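Local coordinates for protein Old Yellow Enzyme (Pichia, PDB 6AGZ) that probably catalyses the flavin mononucleotide-dependent asymmetric reduction of the carbon-carbon double bond of enone compounds, at residues T347-P350 with N354-R357. Sequence-based numbering, arbitrary orientation.
Sequences TSNP and NRLR
Asn349 and Arg355 make a small, buried polar contact between the loop residue that follows the short helix 344-348 and the next short helix, 352-358, both after the last barrel strand, 338-341. The side-chain amide of Asn349 stands end-on over one face of the Arg355 guanidinium. The two planes are 82° apart, and Asn349 CG lies 4.1 Å above the guanidinium plane, over its centre. Chi1 of -67° sets Arg355 CG beside its own backbone N, and the chain then bends at chi3, which carries the guanidinium across to Asn349, just past the end of helix 344-348. A water accepts a weak bond from Arg355 NH2 at 3.2 Å. The same water lies 2.8 Å from Ser348 O and may donate to it, though it has other acceptors in reach. The main anchors of the arginine lie close by: NE forms a salt bridge with Asp351, and NH1 bonds to Pro361 O and Thr363 OG1. A leucine in place of Arg355 would probably leave Asp351 without this salt-bridge mate and Pro361 O without its NH1 donor. The Asn349 side chain is about 10 Å from the flavin mononucleotide. The contact thus ties a loop residue to the helix after it, beyond the eighth strand of a TIM barrel, the fold of the Old Yellow Enzyme family.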
ATOM      1  N   THR A 347     -10.402 -16.901  25.736  1.00 15.12           N
ATOM      2  CA  THR A 347      -9.831 -18.028  26.470  1.00 14.98           C
ATOM      3  C   THR A 347     -10.363 -18.086  27.897  1.00 14.66           C
ATOM      4  O   THR A 347     -10.609 -19.175  28.429  1.00 13.85           O
ATOM      5  CB  THR A 347      -8.305 -17.936  26.478  1.00 15.38           C
ATOM      6  OG1 THR A 347      -7.895 -16.774  27.211  1.00 15.35           O
ATOM      7  CG2 THR A 347      -7.767 -17.848  25.055  1.00 13.15           C
ATOM      8  N   SER A 348     -10.543 -16.930  28.535  1.00 14.94           N
ATOM      9  CA  SER A 348     -10.976 -16.862  29.923  1.00 15.66           C
ATOM     10  C   SER A 348     -12.467 -16.587  30.066  1.00 16.16           C
ATOM     11  O   SER A 348     -12.973 -16.549  31.194  1.00 15.79           O
ATOM     12  CB  SER A 348     -10.180 -15.789  30.669  1.00 16.81           C
ATOM     13  OG  SER A 348     -10.373 -14.509  30.090  1.00 17.83           O
ATOM     14  N   ASN A 349     -13.180 -16.392  28.958  1.00 15.87           N
ATOM     15  CA  ASN A 349     -14.616 -16.127  28.968  1.00 17.17           C
ATOM     16  C   ASN A 349     -15.283 -17.051  27.963  1.00 18.42           C
ATOM     17  O   ASN A 349     -15.439 -16.693  26.786  1.00 13.41           O
ATOM     18  CB  ASN A 349     -14.913 -14.662  28.651  1.00 17.26           C
ATOM     19  CG  ASN A 349     -14.304 -13.709  29.661  1.00 18.74           C
ATOM     20  OD1 ASN A 349     -13.130 -13.347  29.572  1.00 17.93           O
ATOM     21  ND2 ASN A 349     -15.109 -13.299  30.632  1.00 15.04           N
ATOM     22  N   PRO A 350     -15.685 -18.255  28.384  1.00 17.88           N
ATOM     23  CA  PRO A 350     -16.377 -19.158  27.455  1.00 18.15           C
ATOM     24  C   PRO A 350     -17.713 -18.620  26.979  1.00 18.66           C
ATOM     25  O   PRO A 350     -18.166 -18.997  25.891  1.00 19.65           O
ATOM     26  CB  PRO A 350     -16.546 -20.448  28.273  1.00 19.20           C
ATOM     27  CG  PRO A 350     -16.504 -20.006  29.692  1.00 19.89           C
ATOM     28  CD  PRO A 350     -15.538 -18.846  29.724  1.00 18.45           C
ATOM     29  N   ASN A 354     -22.303 -13.559  25.032  1.00 16.73           N
ATOM     30  CA  ASN A 354     -23.391 -13.004  25.830  1.00 18.31           C
ATOM     31  C   ASN A 354     -22.913 -11.870  26.727  1.00 18.94           C
ATOM     32  O   ASN A 354     -23.664 -10.917  26.972  1.00 20.49           O
ATOM     33  CB  ASN A 354     -24.055 -14.103  26.657  1.00 18.52           C
ATOM     34  CG  ASN A 354     -24.967 -14.982  25.824  1.00 19.90           C
ATOM     35  OD1 ASN A 354     -25.264 -14.667  24.671  1.00 20.14           O
ATOM     36  ND2 ASN A 354     -25.430 -16.081  26.407  1.00 20.89           N
ATOM     37  N   ARG A 355     -21.675 -11.948  27.224  1.00 18.66           N
ATOM     38  CA  ARG A 355     -21.155 -10.882  28.074  1.00 19.39           C
ATOM     39  C   ARG A 355     -20.981  -9.590  27.286  1.00 19.34           C
ATOM     40  O   ARG A 355     -21.304  -8.502  27.780  1.00 21.32           O
ATOM     41  CB  ARG A 355     -19.827 -11.300  28.709  1.00 18.72           C
ATOM     42  CG  ARG A 355     -19.932 -12.433  29.723  1.00 19.28           C
ATOM     43  CD  ARG A 355     -18.744 -12.435  30.666  1.00 18.80           C
ATOM     44  NE  ARG A 355     -18.391 -13.789  31.082  1.00 18.67           N
ATOM     45  CZ  ARG A 355     -17.600 -14.084  32.110  1.00 19.07           C
ATOM     46  NH1 ARG A 355     -17.074 -13.113  32.834  1.00 20.14           N
ATOM     47  NH2 ARG A 355     -17.341 -15.351  32.396  1.00 16.03           N
ATOM     48  N   LEU A 356     -20.459  -9.687  26.061  1.00 18.47           N
ATOM     49  CA  LEU A 356     -20.370  -8.503  25.215  1.00 18.45           C
ATOM     50  C   LEU A 356     -21.747  -8.046  24.755  1.00 20.82           C
ATOM     51  O   LEU A 356     -21.980  -6.842  24.598  1.00 21.24           O
ATOM     52  CB  LEU A 356     -19.465  -8.783  24.017  1.00 18.82           C
ATOM     53  CG  LEU A 356     -17.991  -9.021  24.350  1.00 18.87           C
ATOM     54  CD1 LEU A 356     -17.187  -9.268  23.081  1.00 18.59           C
ATOM     55  CD2 LEU A 356     -17.432  -7.841  25.127  1.00 19.19           C
ATOM     56  N   ARG A 357     -22.670  -8.988  24.544  1.00 22.06           N
ATOM     57  CA  ARG A 357     -24.020  -8.629  24.126  1.00 24.39           C
ATOM     58  C   ARG A 357     -24.733  -7.812  25.195  1.00 25.79           C
ATOM     59  O   ARG A 357     -25.398  -6.815  24.887  1.00 25.94           O
ATOM     60  CB  ARG A 357     -24.816  -9.892  23.801  1.00 26.37           C
ATOM     61  CG  ARG A 357     -26.250  -9.643  23.362  1.00 27.93           C
ATOM     62  CD  ARG A 357     -27.076 -10.910  23.496  1.00 29.36           C
ATOM     63  NE  ARG A 357     -27.195 -11.324  24.893  1.00 31.13           N
ATOM     64  CZ  ARG A 357     -27.632 -12.514  25.289  1.00 32.15           C
ATOM     65  NH1 ARG A 357     -27.991 -13.424  24.394  1.00 32.96           N
ATOM     66  NH2 ARG A 357     -27.705 -12.798  26.582  1.00 31.23           N
TER
HETATM   67  O   HOH W   1     -14.695 -16.835  33.393  1.00 21.75           O